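Local atomic coordinates of agmatinase (Burkholderia thailandensis, PDB entry 4DZ4), a protein that probably hydrolyses agmatine to putrescine and urea, as a member of the arginase family that binds two manganese ions per subunit. Residues Phe35-Tyr40 against Gln79-Asn84; Ser113-Ile118 against Asp138-Tyr143; Asn213-Ala218 against Glu230-Ile235. All coordinates share one frame; numbering follows the deposited sequence.

Interaction 1 (Phe35-Tyr40 against Gln79-Asn84); sequences FMRRNY and QLAELN. With EDO (1,2-ethanediol), chain T; EDO (1,2-ethanediol), chain C; EDO (1,2-ethanediol), chain S.
M36 and R37 meet L80 and A81 where the turn leading into short strand 39-40, outermost in the sheet within this chain, rests on the loop after helix 69-76. The methyl carbon M36 CE lies 3.5 Å from the carbonyl oxygen L80 O and 4.1 Å from L80 CB, so the end of the methionine abuts the backbone and the root of the leucine side chain. The M36 chain runs straight through chi2 and then bends at chi3 (81°), which swings CE out of the extended plane and toward L80 O. The methyl group of A81 points at the turn: A81 CB is 3.5 Å from R37 CG, and M36 O is 3.8 Å from A81 CB. The arginine gives only the base of its chain to this contact; its guanidinium group turns elsewhere, with NH1 hydrogen-bonded to the carbonyls of A30 and V32.

Local backbone bonds shape both partners. R38 N donates to F35 O at 3.0 Å, closing a beta turn with M36 and R37 in left-handed conformation, close to type I', and E82 N donates to Q79 O at 3.0 Å on the other side. Beyond this shell, M36 N is bonded to S77 OG, while M36 and L80 both pack on helix 300-323, at C310 and at A306 and H307. Q79 NE2 reaches P261 O of a second subunit, so the loop is also held from across a subunit boundary. With only van der Waals contact between the segments, their relative placement is probably set by shape together with the flanking polar bonds.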
# COMPACT_ATOMS: atom_id res chain seq x y z
N PHE B 35 24.88 4.32 -4.59
CA PHE B 35 24.95 3.39 -3.48
C PHE B 35 25.88 3.90 -2.38
O PHE B 35 27.05 4.15 -2.62
CB PHE B 35 25.38 1.97 -3.90
CG PHE B 35 25.36 1.03 -2.74
CD1 PHE B 35 24.15 0.48 -2.29
CD2 PHE B 35 26.54 0.76 -2.03
CE1 PHE B 35 24.13 -0.34 -1.17
CE2 PHE B 35 26.54 -0.07 -0.91
CZ PHE B 35 25.33 -0.62 -0.47
N MET B 36 25.34 4.04 -1.18
CA MET B 36 26.07 4.60 -0.03
C MET B 36 26.79 5.90 -0.39
O MET B 36 27.87 6.22 0.13
CB MET B 36 27.03 3.56 0.62
CG MET B 36 26.25 2.59 1.50
SD MET B 36 27.29 1.38 2.30
CE MET B 36 27.90 2.36 3.68
N ARG B 37 26.15 6.67 -1.28
CA ARG B 37 26.65 8.00 -1.71
C ARG B 37 28.00 8.00 -2.40
O ARG B 37 28.62 9.05 -2.50
CB ARG B 37 26.71 9.02 -0.54
CG ARG B 37 25.47 9.03 0.36
CD ARG B 37 24.22 9.47 -0.40
NE ARG B 37 23.20 9.80 0.60
CZ ARG B 37 22.09 10.49 0.34
NH1 ARG B 37 21.82 10.89 -0.89
NH2 ARG B 37 21.26 10.79 1.34
N ARG B 38 28.48 6.83 -2.83
CA ARG B 38 29.78 6.74 -3.46
C ARG B 38 29.83 7.48 -4.81
O ARG B 38 28.80 7.71 -5.47
CB ARG B 38 30.23 5.27 -3.58
CG ARG B 38 30.45 4.55 -2.25
CD ARG B 38 30.87 5.48 -1.09
NE ARG B 38 32.12 6.15 -1.32
CZ ARG B 38 32.52 7.25 -0.67
NH1 ARG B 38 33.68 7.76 -0.98
NH2 ARG B 38 31.74 7.86 0.24
N ASN B 39 31.04 7.89 -5.21
CA ASN B 39 31.15 8.66 -6.45
C ASN B 39 30.52 7.92 -7.63
O ASN B 39 30.84 6.75 -7.86
CB ASN B 39 32.61 8.89 -6.82
CG ASN B 39 33.32 9.80 -5.84
OD1 ASN B 39 32.80 10.18 -4.81
ND2 ASN B 39 34.55 10.18 -6.19
N TYR B 40 29.66 8.61 -8.36
CA TYR B 40 29.21 8.13 -9.68
C TYR B 40 30.29 8.37 -10.72
O TYR B 40 30.61 9.52 -11.05
CB TYR B 40 27.97 8.89 -10.13
CG TYR B 40 26.63 8.28 -9.77
CD1 TYR B 40 26.39 6.90 -9.88
CD2 TYR B 40 25.57 9.11 -9.39
CE1 TYR B 40 25.14 6.37 -9.56
CE2 TYR B 40 24.30 8.59 -9.11
CZ TYR B 40 24.10 7.23 -9.21
OH TYR B 40 22.85 6.74 -8.93
N GLN B 79 20.75 5.70 4.95
CA GLN B 79 21.10 5.75 6.35
C GLN B 79 22.47 5.14 6.62
O GLN B 79 23.19 5.60 7.49
CB GLN B 79 20.08 5.00 7.18
CG GLN B 79 18.76 5.72 7.34
CD GLN B 79 17.83 4.84 8.15
OE1 GLN B 79 17.80 4.94 9.37
NE2 GLN B 79 17.11 3.94 7.47
N LEU B 80 22.81 4.09 5.89
CA LEU B 80 24.09 3.41 6.05
C LEU B 80 25.26 4.34 5.73
O LEU B 80 26.36 4.17 6.27
CB LEU B 80 24.13 2.17 5.15
CG LEU B 80 23.27 1.01 5.69
CD1 LEU B 80 22.97 0.06 4.54
CD2 LEU B 80 23.99 0.25 6.81
N ALA B 81 25.01 5.34 4.89
CA ALA B 81 26.07 6.33 4.59
C ALA B 81 26.31 7.38 5.70
O ALA B 81 27.35 8.06 5.72
CB ALA B 81 25.78 7.02 3.25
N GLU B 82 25.36 7.51 6.62
CA GLU B 82 25.41 8.60 7.61
C GLU B 82 26.38 8.36 8.75
O GLU B 82 26.93 9.31 9.33
CB GLU B 82 24.01 8.86 8.19
CG GLU B 82 23.95 10.06 9.16
CD GLU B 82 22.64 10.16 9.91
OE1 GLU B 82 21.90 9.13 9.93
OE2 GLU B 82 22.34 11.25 10.48
N LEU B 83 26.57 7.08 9.10
CA LEU B 83 27.32 6.68 10.29
C LEU B 83 28.33 5.61 9.89
O LEU B 83 28.17 4.96 8.86
CB LEU B 83 26.37 6.10 11.34
CG LEU B 83 25.34 7.06 11.92
CD1 LEU B 83 24.36 6.24 12.76
CD2 LEU B 83 25.99 8.19 12.72
N ASN B 84 29.39 5.44 10.70
CA ASN B 84 30.28 4.29 10.50
C ASN B 84 29.41 3.04 10.63
O ASN B 84 28.60 2.96 11.57
CB ASN B 84 31.38 4.23 11.56
CG ASN B 84 32.36 5.39 11.47
OD1 ASN B 84 32.28 6.24 10.59
ND2 ASN B 84 33.31 5.41 12.40
C1 EDO T . 30.26 7.91 8.60
O1 EDO T . 30.98 6.76 8.14
C2 EDO T . 30.27 9.01 7.55
O2 EDO T . 31.62 9.50 7.53
C1 EDO C . 31.11 8.40 14.23
O1 EDO C . 30.58 8.48 15.57
C2 EDO C . 30.03 8.05 13.19
O2 EDO C . 29.51 6.73 13.42
C1 EDO S . 19.76 9.15 13.76
O1 EDO S . 19.47 8.87 12.39
C2 EDO S . 21.20 9.65 13.81
O2 EDO S . 21.28 10.84 13.01

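Interaction 2 (Ser113-Ile118 against Asp138-Tyr143). With MN (manganese (II) ion), chain P; EDO (1,2-ethanediol), chain X.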
# COMPACT_ATOMS: atom_id res chain seq x y z
N SER B 113 21.05 -11.24 -26.42
CA SER B 113 22.21 -10.33 -26.22
C SER B 113 22.51 -10.03 -24.75
O SER B 113 23.54 -9.41 -24.45
CB SER B 113 21.99 -9.01 -26.98
OG SER B 113 21.04 -8.19 -26.29
N ILE B 114 21.62 -10.44 -23.84
CA ILE B 114 21.74 -10.03 -22.43
C ILE B 114 22.91 -10.72 -21.72
O ILE B 114 23.73 -10.06 -21.06
CB ILE B 114 20.40 -10.22 -21.68
CG1 ILE B 114 19.36 -9.25 -22.30
CG2 ILE B 114 20.56 -9.96 -20.17
CD1 ILE B 114 17.95 -9.53 -21.80
N LYS B 115 23.00 -12.03 -21.90
CA LYS B 115 24.11 -12.80 -21.30
C LYS B 115 25.47 -12.20 -21.71
O LYS B 115 26.27 -11.82 -20.83
CB LYS B 115 24.00 -14.28 -21.68
CG LYS B 115 25.17 -15.09 -21.16
CD LYS B 115 25.09 -16.53 -21.63
CE LYS B 115 26.34 -17.30 -21.20
NZ LYS B 115 26.35 -18.64 -21.89
N PRO B 116 25.73 -12.07 -23.03
CA PRO B 116 27.03 -11.46 -23.40
C PRO B 116 27.22 -10.02 -22.90
O PRO B 116 28.35 -9.63 -22.61
CB PRO B 116 27.05 -11.55 -24.95
CG PRO B 116 25.63 -11.78 -25.35
CD PRO B 116 25.01 -12.57 -24.21
N ALA B 117 26.12 -9.23 -22.82
CA ALA B 117 26.20 -7.85 -22.30
C ALA B 117 26.72 -7.88 -20.85
O ALA B 117 27.60 -7.10 -20.50
CB ALA B 117 24.85 -7.11 -22.37
N ILE B 118 26.19 -8.79 -20.05
CA ILE B 118 26.59 -8.91 -18.66
C ILE B 118 28.06 -9.43 -18.54
O ILE B 118 28.85 -8.87 -17.75
CB ILE B 118 25.62 -9.77 -17.83
CG1 ILE B 118 24.21 -9.16 -17.87
CG2 ILE B 118 26.15 -9.92 -16.38
CD1 ILE B 118 23.13 -10.10 -17.35
N ASP B 138 17.32 -10.08 -11.25
CA ASP B 138 17.03 -11.47 -10.88
C ASP B 138 18.30 -12.33 -10.85
O ASP B 138 19.38 -11.90 -11.29
CB ASP B 138 15.87 -12.05 -11.72
CG ASP B 138 16.29 -12.44 -13.16
OD1 ASP B 138 17.35 -13.09 -13.34
OD2 ASP B 138 15.50 -12.15 -14.11
N HIS B 139 18.18 -13.51 -10.26
CA HIS B 139 19.38 -14.32 -9.99
C HIS B 139 20.12 -14.80 -11.21
O HIS B 139 21.30 -15.20 -11.12
CB HIS B 139 19.03 -15.51 -9.08
CG HIS B 139 20.09 -15.79 -8.03
ND1 HIS B 139 19.81 -16.43 -6.87
CD2 HIS B 139 21.44 -15.48 -7.99
CE1 HIS B 139 20.92 -16.51 -6.13
NE2 HIS B 139 21.93 -15.93 -6.81
N TYR B 140 19.46 -14.79 -12.37
CA TYR B 140 20.15 -15.23 -13.59
C TYR B 140 21.46 -14.46 -13.78
O TYR B 140 22.45 -15.02 -14.31
CB TYR B 140 19.27 -15.04 -14.83
CG TYR B 140 20.03 -15.41 -16.09
CD1 TYR B 140 20.11 -16.73 -16.51
CD2 TYR B 140 20.70 -14.42 -16.83
CE1 TYR B 140 20.83 -17.07 -17.65
CE2 TYR B 140 21.44 -14.75 -17.96
CZ TYR B 140 21.48 -16.08 -18.37
OH TYR B 140 22.21 -16.43 -19.49
N ILE B 141 21.50 -13.19 -13.35
CA ILE B 141 22.71 -12.36 -13.61
C ILE B 141 23.99 -13.00 -13.08
O ILE B 141 25.08 -12.77 -13.62
CB ILE B 141 22.56 -10.91 -13.09
CG1 ILE B 141 22.65 -10.83 -11.55
CG2 ILE B 141 21.28 -10.26 -13.67
CD1 ILE B 141 22.70 -9.41 -10.98
N THR B 142 23.87 -13.81 -12.03
CA THR B 142 25.06 -14.39 -11.41
C THR B 142 25.82 -15.37 -12.32
O THR B 142 27.05 -15.51 -12.22
CB THR B 142 24.70 -15.04 -10.08
OG1 THR B 142 24.03 -14.06 -9.26
CG2 THR B 142 25.97 -15.53 -9.34
N TYR B 143 25.09 -16.00 -13.25
CA TYR B 143 25.73 -16.91 -14.19
C TYR B 143 26.73 -16.17 -15.11
O TYR B 143 27.91 -16.50 -15.11
CB TYR B 143 24.65 -17.71 -14.95
CG TYR B 143 25.17 -18.62 -16.02
CD1 TYR B 143 26.24 -19.50 -15.79
CD2 TYR B 143 24.55 -18.64 -17.28
CE1 TYR B 143 26.71 -20.34 -16.80
CE2 TYR B 143 25.02 -19.46 -18.31
CZ TYR B 143 26.09 -20.33 -18.04
OH TYR B 143 26.52 -21.15 -19.04
MN MN P . 17.99 -17.59 -6.54
C1 EDO X . 20.74 -16.14 -22.31
O1 EDO X . 20.52 -16.73 -23.60
C2 EDO X . 20.27 -14.69 -22.18
O2 EDO X . 20.99 -13.77 -23.02
O HOH W 1 16.15 -18.21 -6.32
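K115, near the start of helix 114-126, passes the hydroxyl ends of Y140 and Y143. With CG opposite the backbone N (chi1 176°) and every later torsion extended, its aliphatic chain runs across Y140 at about a right angle; K115 CB is 3.6 Å from Y140 OH, and CG and CD lie similarly close. Farther out, K115 CE approaches Y143 CE2 at 3.8 Å, oblique to the ring. Y143 OH is hydrogen-bonded to D189.

The purely apolar part is smaller: I118 CD1 touches I141 CG2 at 4.1 Å, and both isoleucines pack on V54 of strand 49-54.

Polar bonds lie within or beside the segments. D138 OD1 accepts from Y140 N at 2.9 Å, making an Asx turn at the head of the 3-10 segment 139-141. A 1,2-ethanediol, probably from the crystallisation liquor, takes a bond from K115 N through its O2 at 2.9 Å.

Metal coordination comes from H139, whose ND1 binds manganese at 2.2 Å alongside D163, D167, D246 and a water molecule; NE2 is bonded to T244 OG1. Helix 114-126 thus meets the metal-binding turn through van der Waals contact of lysine with tyrosine and isoleucine with isoleucine, without a direct polar bond between the segments.

Interaction 3 (Asn213-Ala218 against Glu230-Ile235)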
# COMPACT_ATOMS: atom_id res chain seq x y z
N ASN B 213 27.05 -28.56 -0.94
CA ASN B 213 26.69 -28.61 0.49
C ASN B 213 25.49 -27.71 0.76
O ASN B 213 25.48 -26.55 0.34
CB ASN B 213 27.86 -28.17 1.34
CG ASN B 213 29.07 -29.04 1.10
OD1 ASN B 213 29.10 -30.18 1.53
ND2 ASN B 213 30.06 -28.51 0.38
N VAL B 214 24.48 -28.24 1.46
CA VAL B 214 23.24 -27.47 1.72
C VAL B 214 23.05 -27.34 3.23
O VAL B 214 23.05 -28.36 3.95
CB VAL B 214 22.00 -28.15 1.10
CG1 VAL B 214 20.69 -27.47 1.52
CG2 VAL B 214 22.10 -28.17 -0.43
N LEU B 215 22.91 -26.10 3.70
CA LEU B 215 22.58 -25.81 5.09
C LEU B 215 21.18 -25.19 5.00
O LEU B 215 21.04 -24.00 4.70
CB LEU B 215 23.59 -24.86 5.72
CG LEU B 215 25.08 -25.25 5.65
CD1 LEU B 215 25.99 -24.21 6.29
CD2 LEU B 215 25.27 -26.63 6.31
N ASP B 216 20.14 -26.02 5.20
CA ASP B 216 18.80 -25.52 4.94
C ASP B 216 18.34 -24.53 6.01
O ASP B 216 19.01 -24.37 7.05
CB ASP B 216 17.80 -26.66 4.61
CG ASP B 216 17.46 -27.56 5.79
OD1 ASP B 216 17.83 -27.30 6.96
OD2 ASP B 216 16.79 -28.60 5.52
N ALA B 217 17.25 -23.81 5.74
CA ALA B 217 16.73 -22.87 6.72
C ALA B 217 16.58 -23.51 8.12
O ALA B 217 17.01 -22.93 9.11
CB ALA B 217 15.41 -22.25 6.25
N ALA B 218 15.99 -24.71 8.19
CA ALA B 218 15.81 -25.38 9.48
C ALA B 218 17.15 -25.60 10.18
O ALA B 218 17.26 -25.46 11.40
CB ALA B 218 15.10 -26.71 9.32
N GLU B 230 30.84 -21.02 10.64
CA GLU B 230 32.00 -21.90 10.76
C GLU B 230 31.97 -23.04 9.74
O GLU B 230 33.01 -23.43 9.19
CB GLU B 230 32.18 -22.38 12.21
CG GLU B 230 32.55 -21.22 13.14
CD GLU B 230 32.64 -21.60 14.61
OE1 GLU B 230 32.35 -22.77 14.95
OE2 GLU B 230 32.99 -20.73 15.44
N ARG B 231 30.77 -23.54 9.44
CA ARG B 231 30.62 -24.56 8.41
C ARG B 231 30.97 -24.01 7.01
O ARG B 231 31.65 -24.69 6.24
CB ARG B 231 29.20 -25.18 8.44
CG ARG B 231 28.98 -26.30 7.41
CD ARG B 231 29.86 -27.53 7.63
NE ARG B 231 29.54 -28.19 8.89
CZ ARG B 231 28.54 -29.05 9.05
NH1 ARG B 231 27.77 -29.39 8.02
NH2 ARG B 231 28.31 -29.59 10.25
N ILE B 232 30.52 -22.79 6.70
CA ILE B 232 30.91 -22.09 5.46
C ILE B 232 32.44 -22.00 5.32
O ILE B 232 33.00 -22.38 4.29
CB ILE B 232 30.26 -20.68 5.32
CG1 ILE B 232 28.72 -20.81 5.20
CG2 ILE B 232 30.89 -19.90 4.17
CD1 ILE B 232 27.95 -19.52 5.43
N GLU B 233 33.11 -21.52 6.37
CA GLU B 233 34.57 -21.37 6.35
C GLU B 233 35.25 -22.71 6.10
O GLU B 233 36.21 -22.80 5.32
CB GLU B 233 35.05 -20.81 7.68
CG GLU B 233 34.64 -19.38 7.94
CD GLU B 233 35.23 -18.89 9.24
OE1 GLU B 233 34.76 -19.32 10.32
OE2 GLU B 233 36.20 -18.11 9.20
N SER B 234 34.72 -23.75 6.73
CA SER B 234 35.26 -25.10 6.61
C SER B 234 35.15 -25.62 5.17
O SER B 234 36.06 -26.27 4.65
CB SER B 234 34.53 -26.05 7.55
OG SER B 234 35.21 -27.29 7.54
N ILE B 235 34.03 -25.32 4.53
CA ILE B 235 33.77 -25.79 3.18
C ILE B 235 34.64 -25.06 2.13
O ILE B 235 35.23 -25.71 1.25
CB ILE B 235 32.27 -25.65 2.84
CG1 ILE B 235 31.48 -26.71 3.61
CG2 ILE B 235 32.04 -25.76 1.33
CD1 ILE B 235 29.99 -26.43 3.77
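L215, the residue with the greatest area buried here, lays both its methyl groups against the aliphatic part of R231. L215 CD1 lies 3.8 Å from R231 CG and CD2 is 3.9 Å from the same carbon, so the fork of the leucine straddles it. The arginine chain leaves the helix with CG opposite its backbone N and then folds at chi2 (63°) and chi3 (65°), bringing NH1 to 4.1 Å from L215 CD2, a methyl that lies oblique to the guanidinium group. Deeper in, L215 CD1 also reaches I232 CG1 at 4.5 Å.

Within this chain, strand 213-216 is outermost on its side of the parallel arginase-family sheet, and helix 225-236 packs against it almost antiparallel, the short segments 174° apart in direction and 10.6 Å between axes.

One helical turn beyond R231, I235 meets N213 from the opposite direction. The methyl I235 CD1 sits 3.7 Å from N213 CB, while I235 CG2 comes to 3.5 Å from N213 ND2. That amide nitrogen is hydrogen-bonded to the carbonyls of S197 and K195, so it is satisfied while the isoleucine packs beside it. I235 and I232 continue onto V198 and V200 of the neighbouring strand 198-202.

In the fold
From the N terminus, interaction 1 comes first: it closes a loop of 38 residues that contains strand 49-54 and helix 69-76, and joins the approach to short strand 39-40 to the segment beyond that helix. Interaction 2 follows, closing 19 residues that hold the rest of helix 114-126 and strand 131-136, and brings this helix to the turn carrying a manganese ligand. Interaction 3 closes last, over 11 mostly helical residues, at strand 213-216. The three loops run in series, none nested or crossed. Interactions 1 and 3 lie beside opposite edges of one parallel sheet, as counted within this chain, their centres about 31 Å apart, each about 27 Å from that of interaction 2.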